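Local coordinates for RNA-binding protein RO60 (Deinococcus radiodurans, PDB 2NVO) that binds several small RNAs that accumulate during recovery from ultraviolet irradiation and contributes to the resistance of the bacterium to that irradiation, at residues A[226-231]-A[242-247]; A[233-238]-A[258-263]; A[367-372]-A[461-466]; A[409-414]-A[439-444]. One frame throughout, in Å; residues are numbered along the deposited sequence.

How the contacts relate
The four contacts fall into two pairs, one in each part of the ring-shaped monomer. Contacts 1 and 2 share helix 235-245 of the helical TROVE domain; their centres are 11 Å apart and the side chain of Met242 packs on Val261. Contacts 3 and 4 belong to the VWFA-like domain, with centres 8 Å apart, and contact 4 is nested inside the loop closed by contact 3. Neighbouring strands 364-369 and 405-411 join them, and Asp370 meets Thr441 beside the calcium ion, which Ser372 of contact 3 binds directly. The two pairs lie far apart: the centres of contacts 1 and 3 are about 49 Å from each other.

Contact 1 of 4, residues A[226-231]-A[242-247]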
loop_
_atom_site.group_PDB
_atom_site.type_symbol
_atom_site.label_atom_id
_atom_site.label_comp_id
_atom_site.label_asym_id
_atom_site.label_seq_id
_atom_site.Cartn_x
_atom_site.Cartn_y
_atom_site.Cartn_z
ATOM N N HIS A 226 -27.792 2.823 -7.103
ATOM C CA HIS A 226 -26.785 3.875 -7.208
ATOM C C HIS A 226 -27.345 5.107 -7.907
ATOM O O HIS A 226 -27.018 6.238 -7.549
ATOM C CB HIS A 226 -25.530 3.374 -7.933
ATOM C CG HIS A 226 -24.478 2.827 -7.014
ATOM N ND1 HIS A 226 -23.534 3.628 -6.404
ATOM C CD2 HIS A 226 -24.226 1.565 -6.599
ATOM C CE1 HIS A 226 -22.747 2.878 -5.655
ATOM N NE2 HIS A 226 -23.141 1.624 -5.752
ATOM N N LEU A 227 -28.192 4.881 -8.900
ATOM C CA LEU A 227 -28.835 5.978 -9.606
ATOM C C LEU A 227 -29.640 6.825 -8.627
ATOM O O LEU A 227 -29.347 8.006 -8.423
ATOM C CB LEU A 227 -29.735 5.439 -10.717
ATOM C CG LEU A 227 -28.981 4.705 -11.826
ATOM C CD1 LEU A 227 -29.931 4.177 -12.883
ATOM C CD2 LEU A 227 -27.933 5.619 -12.447
ATOM N N LYS A 228 -30.640 6.204 -8.008
ATOM C CA LYS A 228 -31.481 6.872 -7.019
ATOM C C LYS A 228 -30.663 7.494 -5.888
ATOM O O LYS A 228 -30.976 8.584 -5.415
ATOM C CB LYS A 228 -32.509 5.893 -6.454
ATOM C CG LYS A 228 -33.215 5.068 -7.525
ATOM C CD LYS A 228 -34.511 4.445 -7.015
ATOM C CE LYS A 228 -34.258 3.419 -5.923
ATOM N NZ LYS A 228 -35.515 2.736 -5.504
ATOM N N ALA A 229 -29.611 6.805 -5.465
ATOM C CA ALA A 229 -28.771 7.298 -4.382
ATOM C C ALA A 229 -28.204 8.685 -4.682
ATOM O O ALA A 229 -28.084 9.521 -3.786
ATOM C CB ALA A 229 -27.648 6.317 -4.090
ATOM N N THR A 230 -27.857 8.929 -5.942
ATOM C CA THR A 230 -27.274 10.207 -6.328
ATOM C C THR A 230 -28.296 11.333 -6.170
ATOM O O THR A 230 -27.945 12.510 -6.154
ATOM C CB THR A 230 -26.742 10.172 -7.776
ATOM O OG1 THR A 230 -25.928 9.004 -7.958
ATOM C CG2 THR A 230 -25.905 11.401 -8.067
ATOM N N GLU A 231 -29.560 10.952 -6.025
ATOM C CA GLU A 231 -30.660 11.903 -5.933
ATOM C C GLU A 231 -31.308 11.890 -4.541
ATOM O O GLU A 231 -32.535 11.853 -4.428
ATOM C CB GLU A 231 -31.715 11.546 -6.983
ATOM C CG GLU A 231 -32.421 12.736 -7.599
ATOM C CD GLU A 231 -31.512 13.534 -8.519
ATOM O OE1 GLU A 231 -31.886 14.673 -8.880
ATOM O OE2 GLU A 231 -30.428 13.020 -8.878
ATOM N N MET A 242 -29.333 2.489 0.688
ATOM C CA MET A 242 -28.270 1.488 0.724
ATOM C C MET A 242 -28.729 0.267 1.500
ATOM O O MET A 242 -28.326 -0.855 1.198
ATOM C CB MET A 242 -26.953 2.043 1.278
ATOM C CG MET A 242 -27.086 3.074 2.378
ATOM S SD MET A 242 -25.505 3.915 2.653
ATOM C CE MET A 242 -25.944 5.079 3.928
ATOM N N GLN A 243 -29.585 0.490 2.492
ATOM C CA GLN A 243 -30.217 -0.617 3.193
ATOM C C GLN A 243 -30.986 -1.485 2.204
ATOM O O GLN A 243 -30.793 -2.699 2.153
ATOM C CB GLN A 243 -31.147 -0.111 4.298
ATOM C CG GLN A 243 -30.441 0.201 5.608
ATOM C CD GLN A 243 -31.408 0.600 6.710
ATOM O OE1 GLN A 243 -32.512 1.076 6.441
ATOM N NE2 GLN A 243 -30.996 0.407 7.959
ATOM N N GLU A 244 -31.848 -0.866 1.407
ATOM C CA GLU A 244 -32.586 -1.628 0.410
ATOM C C GLU A 244 -31.659 -2.253 -0.626
ATOM O O GLU A 244 -31.876 -3.381 -1.064
ATOM C CB GLU A 244 -33.633 -0.766 -0.299
ATOM C CG GLU A 244 -34.143 -1.416 -1.576
ATOM C CD GLU A 244 -35.384 -0.756 -2.140
ATOM O OE1 GLU A 244 -35.621 0.437 -1.847
ATOM O OE2 GLU A 244 -36.121 -1.439 -2.889
ATOM N N TYR A 245 -30.615 -1.519 -1.001
ATOM C CA TYR A 245 -29.827 -1.866 -2.182
ATOM C C TYR A 245 -28.387 -2.318 -1.926
ATOM O O TYR A 245 -27.583 -2.352 -2.858
ATOM C CB TYR A 245 -29.806 -0.682 -3.153
ATOM C CG TYR A 245 -31.067 -0.507 -3.967
ATOM C CD1 TYR A 245 -31.314 -1.306 -5.078
ATOM C CD2 TYR A 245 -32.001 0.467 -3.638
ATOM C CE1 TYR A 245 -32.463 -1.148 -5.832
ATOM C CE2 TYR A 245 -33.151 0.633 -4.387
ATOM C CZ TYR A 245 -33.374 -0.178 -5.483
ATOM O OH TYR A 245 -34.515 -0.018 -6.233
ATOM N N ARG A 246 -28.059 -2.655 -0.681
ATOM C CA ARG A 246 -26.711 -3.116 -0.320
ATOM C C ARG A 246 -25.600 -2.163 -0.778
ATOM O O ARG A 246 -24.464 -2.579 -1.010
ATOM C CB ARG A 246 -26.459 -4.545 -0.842
ATOM C CG ARG A 246 -26.265 -4.670 -2.362
ATOM C CD ARG A 246 -24.804 -4.879 -2.745
ATOM N NE ARG A 246 -24.479 -4.294 -4.047
ATOM C CZ ARG A 246 -23.438 -4.660 -4.794
ATOM N NH1 ARG A 246 -23.212 -4.067 -5.962
ATOM N NH2 ARG A 246 -22.627 -5.628 -4.380
ATOM N N LEU A 247 -25.925 -0.878 -0.877
ATOM C CA LEU A 247 -25.023 0.091 -1.497
ATOM C C LEU A 247 -23.906 0.595 -0.583
ATOM O O LEU A 247 -24.121 0.833 0.608
ATOM C CB LEU A 247 -25.819 1.282 -2.038
ATOM C CG LEU A 247 -26.861 0.968 -3.112
ATOM C CD1 LEU A 247 -27.752 2.169 -3.333
ATOM C CD2 LEU A 247 -26.200 0.532 -4.408
#
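Lys228 NZ donates a 3.0 Å hydrogen bond to Tyr245 OH, the polar link between the end of helix 219-229 and that of helix 235-245. The ammonium group comes in at the edge of the phenol ring, near its plane, and the two side chains cross at about a right angle. A bend at chi3 (-65°) in an otherwise extended lysine chain brings NZ round to the hydroxyl. Tyr245 OH is also hydrogen-bonded to Glu224, one turn earlier on the lysine's helix, so two residues of that helix hold the tyrosine's tip. Glu244 lays its CG over one face of the ring, and its OE1 stays 4.3 Å from Lys228 NZ, too far for a salt bridge, though near enough that it would be expected to favour the positive charge.

Beyond these polar groups the contact turns apolar. Leu247 CD1 rests 4.2 Å from Ala229 CB, and the leucine slides past His226 in the opposite direction. Arg246, with positive phi (53°), leaves the helical conformation, and Leu247 N reaches back to Met242 O at 3.2 Å, as in a Schellman motif; this chain reversal directs Leu247 at the first helix. On that helix, Thr230 OG1 and N grip His226 O from opposite faces of its carbonyl plane.

The two helices run in roughly opposite senses as a hairpin within the HEAT-like horseshoe, in a region that probably binds RNA. His226 also touches Pro248 and Ala251, while Met242 turns to Val261 and Ala264 on helix 259-266, the next helix along the chain.

Contact 2 of 4, residues A[233-238]-A[258-263]; sequences QTDAAA and GAEVYR
Asp235 lays its carboxylate against Gly258 and the first turn of helix 259-266, with CG 3.5 Å from Gly258 CA. Its CG is anti to the backbone N (chi1 169°), which carries the oxygens across to the neighbouring helix. OD1 accepts Gly258 N at 2.9 Å from well above the carboxylate plane, and a weak bond from Val261 N as well. OD2 takes Glu260 N at 3.2 Å on its syn lone pair. The acid thus engages backbone N-H groups at the start of a helix, where the helix dipole would be expected to favour a negative charge. Here two successive helices of the TROVE horseshoe, 235-245 and 259-266, meet near their N-terminal ends, in a region implicated by similarity in RNA binding. Asp235 itself opens its own helix, just after the N-cap Thr234, whose OG1 receives a weak bond from Ala236 N. Glu260 crosses the aspartate at about a right angle; a bend at chi2 (-45°) turns its acid end away, into a 2.7 Å salt bridge from OE2 to Arg263 NH1. Deeper in, Ala238 CB packs 3.9 Å from Val261 CG2, and Val261 also touches Leu249.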
loop_
_atom_site.group_PDB
_atom_site.type_symbol
_atom_site.label_atom_id
_atom_site.label_comp_id
_atom_site.label_asym_id
_atom_site.label_seq_id
_atom_site.Cartn_x
_atom_site.Cartn_y
_atom_site.Cartn_z
ATOM N N GLN A 233 -30.743 13.880 -1.177
ATOM C CA GLN A 233 -31.154 15.100 -0.478
ATOM C C GLN A 233 -31.295 14.911 1.036
ATOM O O GLN A 233 -31.106 15.856 1.805
ATOM C CB GLN A 233 -32.443 15.672 -1.081
ATOM N N THR A 234 -31.616 13.694 1.465
ATOM C CA THR A 234 -31.732 13.418 2.894
ATOM C C THR A 234 -30.885 12.235 3.362
ATOM O O THR A 234 -30.776 11.215 2.680
ATOM C CB THR A 234 -33.190 13.184 3.316
ATOM O OG1 THR A 234 -33.251 13.013 4.737
ATOM C CG2 THR A 234 -33.743 11.949 2.648
ATOM N N ASP A 235 -30.295 12.397 4.542
ATOM C CA ASP A 235 -29.498 11.355 5.181
ATOM C C ASP A 235 -30.300 10.067 5.355
ATOM O O ASP A 235 -29.773 8.970 5.190
ATOM C CB ASP A 235 -28.995 11.860 6.536
ATOM C CG ASP A 235 -28.391 10.762 7.390
ATOM O OD1 ASP A 235 -27.498 10.046 6.899
ATOM O OD2 ASP A 235 -28.809 10.625 8.564
ATOM N N ALA A 236 -31.584 10.215 5.672
ATOM C CA ALA A 236 -32.465 9.075 5.933
ATOM C C ALA A 236 -32.835 8.274 4.686
ATOM O O ALA A 236 -32.779 7.045 4.700
ATOM C CB ALA A 236 -33.722 9.538 6.654
ATOM N N ALA A 237 -33.225 8.958 3.615
ATOM C CA ALA A 237 -33.570 8.263 2.374
ATOM C C ALA A 237 -32.344 7.567 1.819
ATOM O O ALA A 237 -32.426 6.438 1.338
ATOM C CB ALA A 237 -34.140 9.223 1.345
ATOM N N ALA A 238 -31.208 8.254 1.886
ATOM C CA ALA A 238 -29.942 7.667 1.469
ATOM C C ALA A 238 -29.697 6.375 2.244
ATOM O O ALA A 238 -29.444 5.324 1.652
ATOM C CB ALA A 238 -28.804 8.651 1.692
ATOM N N GLY A 258 -25.024 11.462 6.836
ATOM C CA GLY A 258 -25.197 11.756 8.243
ATOM C C GLY A 258 -25.092 10.499 9.079
ATOM O O GLY A 258 -24.626 9.467 8.601
ATOM N N ALA A 259 -25.538 10.596 10.327
ATOM C CA ALA A 259 -25.489 9.480 11.267
ATOM C C ALA A 259 -26.023 8.194 10.660
ATOM O O ALA A 259 -25.340 7.171 10.670
ATOM C CB ALA A 259 -26.251 9.824 12.541
ATOM N N GLU A 260 -27.236 8.244 10.118
ATOM C CA GLU A 260 -27.887 7.031 9.623
ATOM C C GLU A 260 -27.141 6.429 8.444
ATOM O O GLU A 260 -27.182 5.216 8.221
ATOM C CB GLU A 260 -29.351 7.297 9.254
ATOM C CG GLU A 260 -30.154 7.935 10.375
ATOM C CD GLU A 260 -29.904 7.267 11.716
ATOM O OE1 GLU A 260 -29.762 6.022 11.750
ATOM O OE2 GLU A 260 -29.848 7.989 12.735
ATOM N N VAL A 261 -26.463 7.285 7.689
ATOM C CA VAL A 261 -25.670 6.832 6.552
ATOM C C VAL A 261 -24.417 6.102 7.027
ATOM O O VAL A 261 -24.028 5.082 6.468
ATOM C CB VAL A 261 -25.279 8.013 5.637
ATOM C CG1 VAL A 261 -24.053 7.673 4.806
ATOM C CG2 VAL A 261 -26.451 8.395 4.744
ATOM N N TYR A 262 -23.788 6.626 8.071
ATOM C CA TYR A 262 -22.594 5.986 8.608
ATOM C C TYR A 262 -22.936 4.763 9.451
ATOM O O TYR A 262 -22.319 3.707 9.306
ATOM C CB TYR A 262 -21.710 6.995 9.349
ATOM C CG TYR A 262 -20.719 7.603 8.393
ATOM C CD1 TYR A 262 -19.727 6.815 7.819
ATOM C CD2 TYR A 262 -20.807 8.931 8.012
ATOM C CE1 TYR A 262 -18.829 7.333 6.926
ATOM C CE2 TYR A 262 -19.901 9.467 7.107
ATOM C CZ TYR A 262 -18.917 8.656 6.566
ATOM O OH TYR A 262 -18.011 9.154 5.662
ATOM N N ARG A 263 -23.932 4.918 10.314
ATOM C CA ARG A 263 -24.526 3.793 11.021
ATOM C C ARG A 263 -24.720 2.634 10.047
ATOM O O ARG A 263 -24.328 1.496 10.315
ATOM C CB ARG A 263 -25.872 4.219 11.605
ATOM C CG ARG A 263 -26.396 3.332 12.713
ATOM C CD ARG A 263 -27.375 4.109 13.562
ATOM N NE ARG A 263 -26.707 5.023 14.487
ATOM C CZ ARG A 263 -27.259 6.142 14.945
ATOM N NH1 ARG A 263 -28.470 6.482 14.536
ATOM N NH2 ARG A 263 -26.604 6.934 15.787
#

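Contact 3 of 4, residues A[367-372]-A[461-466]; sequences LALDVS and VVYTDN. With CA (calcium ion), chain B.
Tyr463 and Leu369 lie side by side on one face of the sheet, pointing the same way, with Leu369 CD1 3.9 Å from the ring's CD2. Leu367 meets the same ring at its edge, its CG close to the ring plane near CE2, and runs alongside Val461. Ala368 and Val462 occupy the other face. Between the two parallel strands run the bonds Ala368 N to Val461 O, Tyr463 N to Ala368 O and Asp370 N to Tyr463 O, the first at 2.8 Å with an N-H...O angle of 168°.

Where the strands end, apolar pairs give way to a MIDAS-like site. Asp370, with CG anti to its own N (chi1 -169°), swings across to Thr464, whose OG1 donates to OD2 at 2.8 Å from the anti side, somewhat out of the carboxylate plane. Thr441 OG1 is a further partner of OD2. Asp370 OD1 receives both Ser372 N, closing an Asx turn, and Ser372 OG, on its syn lone pair at 2.7 Å. That grip positions the serine hydroxyl, which binds the calcium ion at 2.6 Å; Ser374 and Glu467 are the other protein ligands. Asp370 is linked to the metal through a calcium-bound water, which donates to its OD2 and, at 2.5 Å, to Asp465 OD1, bridging two acids 4.1 Å apart. Asp465 OD2 is in turn hydrogen-bonded to Ser374.

Helix 388-402 covers the sheet face that carries Tyr463, through Ala392 and Met395, joined by Met526 of helix 522-530. Strands 405-411 and 491-496 flank the pair within the central sheet of the VWFA-like domain.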
loop_
_atom_site.group_PDB
_atom_site.type_symbol
_atom_site.label_atom_id
_atom_site.label_comp_id
_atom_site.label_asym_id
_atom_site.label_seq_id
_atom_site.Cartn_x
_atom_site.Cartn_y
_atom_site.Cartn_z
ATOM N N LEU A 367 18.931 -3.578 14.016
ATOM C CA LEU A 367 18.209 -2.323 13.745
ATOM C C LEU A 367 19.008 -1.220 14.410
ATOM O O LEU A 367 19.295 -1.296 15.594
ATOM C CB LEU A 367 16.782 -2.372 14.313
ATOM C CG LEU A 367 15.590 -2.745 13.423
ATOM C CD1 LEU A 367 15.809 -4.076 12.728
ATOM C CD2 LEU A 367 14.280 -2.744 14.220
ATOM N N ALA A 368 19.427 -0.236 13.629
ATOM C CA ALA A 368 20.208 0.875 14.153
ATOM C C ALA A 368 19.321 2.131 14.052
ATOM O O ALA A 368 18.980 2.565 12.961
ATOM C CB ALA A 368 21.458 1.028 13.340
ATOM N N LEU A 369 18.933 2.650 15.208
ATOM C CA LEU A 369 18.017 3.767 15.321
ATOM C C LEU A 369 18.765 5.070 15.558
ATOM O O LEU A 369 19.612 5.165 16.436
ATOM C CB LEU A 369 17.071 3.543 16.505
ATOM C CG LEU A 369 15.812 2.714 16.315
ATOM C CD1 LEU A 369 16.037 1.563 15.341
ATOM C CD2 LEU A 369 15.229 2.251 17.639
ATOM N N ASP A 370 18.432 6.061 14.745
ATOM C CA ASP A 370 18.735 7.453 15.031
ATOM C C ASP A 370 18.004 7.785 16.339
ATOM O O ASP A 370 16.790 7.570 16.463
ATOM C CB ASP A 370 18.227 8.311 13.849
ATOM C CG ASP A 370 18.714 9.768 13.909
ATOM O OD1 ASP A 370 18.750 10.335 15.011
ATOM O OD2 ASP A 370 19.042 10.332 12.845
ATOM N N VAL A 371 18.732 8.277 17.334
ATOM C CA VAL A 371 18.145 8.571 18.644
ATOM C C VAL A 371 18.220 10.060 19.001
ATOM O O VAL A 371 18.021 10.429 20.150
ATOM C CB VAL A 371 18.835 7.745 19.787
ATOM C CG1 VAL A 371 18.587 6.248 19.595
ATOM C CG2 VAL A 371 20.328 8.044 19.851
ATOM N N SER A 372 18.518 10.897 18.022
ATOM C CA SER A 372 18.659 12.330 18.276
ATOM C C SER A 372 17.295 13.004 18.391
ATOM O O SER A 372 16.270 12.418 18.014
ATOM C CB SER A 372 19.466 12.975 17.160
ATOM O OG SER A 372 18.807 12.825 15.917
ATOM N N VAL A 461 19.060 -2.673 9.300
ATOM C CA VAL A 461 18.048 -1.655 8.995
ATOM C C VAL A 461 18.352 -0.394 9.790
ATOM O O VAL A 461 18.475 -0.439 11.010
ATOM C CB VAL A 461 16.601 -2.103 9.340
ATOM C CG1 VAL A 461 15.611 -1.023 8.866
ATOM C CG2 VAL A 461 16.273 -3.425 8.667
ATOM N N VAL A 462 18.487 0.723 9.091
ATOM C CA VAL A 462 18.735 1.988 9.754
ATOM C C VAL A 462 17.461 2.815 9.714
ATOM O O VAL A 462 16.861 2.962 8.659
ATOM C CB VAL A 462 19.867 2.769 9.052
ATOM C CG1 VAL A 462 19.953 4.239 9.617
ATOM C CG2 VAL A 462 21.191 2.020 9.223
ATOM N N TYR A 463 17.066 3.362 10.856
ATOM C CA TYR A 463 15.909 4.238 10.897
ATOM C C TYR A 463 16.357 5.662 11.236
ATOM O O TYR A 463 17.007 5.884 12.258
ATOM C CB TYR A 463 14.895 3.732 11.927
ATOM C CG TYR A 463 14.070 2.575 11.425
ATOM C CD1 TYR A 463 13.005 2.794 10.554
ATOM C CD2 TYR A 463 14.340 1.263 11.825
ATOM C CE1 TYR A 463 12.225 1.735 10.083
ATOM C CE2 TYR A 463 13.569 0.189 11.358
ATOM C CZ TYR A 463 12.506 0.438 10.498
ATOM O OH TYR A 463 11.729 -0.601 10.023
ATOM N N THR A 464 15.983 6.616 10.383
ATOM C CA THR A 464 16.293 8.022 10.616
ATOM C C THR A 464 15.084 8.880 10.192
ATOM O O THR A 464 14.073 8.344 9.753
ATOM C CB THR A 464 17.608 8.447 9.902
ATOM O OG1 THR A 464 17.995 9.764 10.334
ATOM C CG2 THR A 464 17.451 8.441 8.410
ATOM N N ASP A 465 15.156 10.193 10.396
ATOM C CA ASP A 465 14.052 11.035 9.929
ATOM C C ASP A 465 14.390 11.466 8.513
ATOM O O ASP A 465 13.918 10.892 7.530
ATOM C CB ASP A 465 13.745 12.215 10.872
ATOM C CG ASP A 465 14.999 12.866 11.472
ATOM O OD1 ASP A 465 16.127 12.610 11.024
ATOM O OD2 ASP A 465 14.832 13.649 12.416
ATOM N N ASN A 466 15.288 12.439 8.414
ATOM C CA ASN A 466 15.816 12.816 7.139
ATOM C C ASN A 466 17.290 13.224 7.244
ATOM O O ASN A 466 17.722 14.102 6.539
ATOM C CB ASN A 466 14.934 13.912 6.521
ATOM C CG ASN A 466 14.945 15.214 7.322
ATOM O OD1 ASN A 466 15.453 15.273 8.444
ATOM N ND2 ASN A 466 14.387 16.271 6.734
HETATM CA CA CA B . 18.789 14.586 14.047
HETATM O O HOH W 1 18.060 12.724 12.636
HETATM O O HOH W 2 21.170 13.923 14.077
#

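Contact 4 of 4, residues A[409-414]-A[439-444]; sequences MGFAEQ and GGTDCA
The alpha carbon of Thr441 lies over one face of the Phe411 ring, a CH-pi contact with CA 4.2 Å from the ring centroid and 15° off its normal. The ring belongs to the end of strand 405-411 in the VWFA-like domain, and the loop above it carries Thr441, a metal-binding position of the MIDAS-like motif by similarity. In this structure the threonine side chain lies about 6 Å from the calcium ion and its OG1 bonds to Asp370. With OG1 beside the backbone N (chi1 -63°), CG2 falls anti to it and reaches over the ring face, 4.0 Å from Phe411 CE2. Asp442 O sits at the ring's edge, 3.1 Å from Phe411 CE1, where the slightly positive ring hydrogens suit a carbonyl. Phe411 and Thr441 are each the centre of an inverse gamma turn, so both chains bend sharply where they meet. Gly439 N fastens the loop's start to Phe411 O with a straight 2.9 Å bond (174°), entering from above the carbonyl plane. Phe415 stacks edge-to-face with the phenylalanine, and Pro446 of helix 445-452 adds to its packing. Ahead of that helix, Asp442 OD1 accepts Ala444 N at 2.9 Å, a capping bond that arrives from above the carboxylate plane.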
loop_
_atom_site.group_PDB
_atom_site.type_symbol
_atom_site.label_atom_id
_atom_site.label_comp_id
_atom_site.label_asym_id
_atom_site.label_seq_id
_atom_site.Cartn_x
_atom_site.Cartn_y
_atom_site.Cartn_z
ATOM N N MET A 409 20.354 -1.162 18.143
ATOM C CA MET A 409 21.450 -0.307 18.519
ATOM C C MET A 409 21.012 1.133 18.242
ATOM O O MET A 409 20.035 1.364 17.532
ATOM C CB MET A 409 22.685 -0.625 17.670
ATOM C CG MET A 409 23.090 -2.109 17.685
ATOM S SD MET A 409 23.764 -2.533 19.303
ATOM C CE MET A 409 25.333 -1.676 19.214
ATOM N N GLY A 410 21.764 2.088 18.784
ATOM C CA GLY A 410 21.471 3.497 18.596
ATOM C C GLY A 410 22.740 4.285 18.353
ATOM O O GLY A 410 23.825 3.896 18.827
ATOM N N PHE A 411 22.605 5.373 17.593
ATOM C CA PHE A 411 23.728 6.246 17.276
ATOM C C PHE A 411 23.850 7.307 18.392
ATOM O O PHE A 411 23.646 8.506 18.174
ATOM C CB PHE A 411 23.515 6.935 15.923
ATOM C CG PHE A 411 23.419 5.991 14.723
ATOM C CD1 PHE A 411 24.554 5.650 13.984
ATOM C CD2 PHE A 411 22.195 5.496 14.302
ATOM C CE1 PHE A 411 24.452 4.841 12.884
ATOM C CE2 PHE A 411 22.096 4.672 13.192
ATOM C CZ PHE A 411 23.228 4.350 12.486
ATOM N N ALA A 412 24.161 6.843 19.591
ATOM C CA ALA A 412 24.151 7.684 20.784
ATOM C C ALA A 412 25.518 8.295 21.090
ATOM O O ALA A 412 26.300 8.557 20.173
ATOM C CB ALA A 412 23.607 6.896 21.970
ATOM N N GLU A 413 25.785 8.563 22.372
ATOM C CA GLU A 413 27.120 8.975 22.830
ATOM C C GLU A 413 28.151 8.187 22.031
ATOM O O GLU A 413 29.055 8.733 21.394
ATOM C CB GLU A 413 27.300 8.659 24.324
ATOM C CG GLU A 413 26.024 8.725 25.157
ATOM C CD GLU A 413 25.251 7.410 25.188
ATOM O OE1 GLU A 413 25.894 6.337 25.119
ATOM O OE2 GLU A 413 24.001 7.454 25.298
ATOM N N GLN A 414 27.983 6.878 22.055
ATOM C CA GLN A 414 28.642 6.028 21.092
ATOM C C GLN A 414 27.626 5.033 20.568
ATOM O O GLN A 414 26.492 4.981 21.051
ATOM C CB GLN A 414 29.828 5.313 21.731
ATOM C CG GLN A 414 29.666 5.050 23.197
ATOM C CD GLN A 414 30.962 5.289 23.940
ATOM O OE1 GLN A 414 31.981 5.636 23.334
ATOM N NE2 GLN A 414 30.933 5.119 25.261
ATOM N N GLY A 439 25.368 10.816 18.083
ATOM C CA GLY A 439 26.388 10.978 17.068
ATOM C C GLY A 439 25.738 11.035 15.704
ATOM O O GLY A 439 24.525 10.949 15.591
ATOM N N GLY A 440 26.548 11.187 14.670
ATOM C CA GLY A 440 26.056 11.287 13.314
ATOM C C GLY A 440 25.375 9.993 12.918
ATOM O O GLY A 440 25.777 8.909 13.339
ATOM N N THR A 441 24.338 10.096 12.102
ATOM C CA THR A 441 23.637 8.897 11.665
ATOM C C THR A 441 24.386 8.244 10.488
ATOM O O THR A 441 24.038 8.420 9.336
ATOM C CB THR A 441 22.164 9.187 11.352
ATOM O OG1 THR A 441 21.534 9.606 12.571
ATOM C CG2 THR A 441 21.485 7.907 10.858
ATOM N N ASP A 442 25.422 7.473 10.812
ATOM C CA ASP A 442 26.297 6.901 9.790
ATOM C C ASP A 442 25.849 5.481 9.454
ATOM O O ASP A 442 26.040 4.572 10.263
ATOM C CB ASP A 442 27.731 6.871 10.327
ATOM C CG ASP A 442 28.730 6.295 9.343
ATOM O OD1 ASP A 442 28.357 5.820 8.257
ATOM O OD2 ASP A 442 29.930 6.320 9.674
ATOM N N CYS A 443 25.293 5.297 8.261
ATOM C CA CYS A 443 24.696 4.020 7.896
ATOM C C CYS A 443 25.735 2.927 7.678
ATOM O O CYS A 443 25.372 1.775 7.519
ATOM C CB CYS A 443 23.841 4.153 6.637
ATOM S SG CYS A 443 22.486 5.409 6.733
ATOM N N ALA A 444 27.018 3.289 7.627
ATOM C CA ALA A 444 28.063 2.279 7.491
ATOM C C ALA A 444 28.376 1.663 8.844
ATOM O O ALA A 444 28.779 0.498 8.950
ATOM C CB ALA A 444 29.329 2.886 6.879
#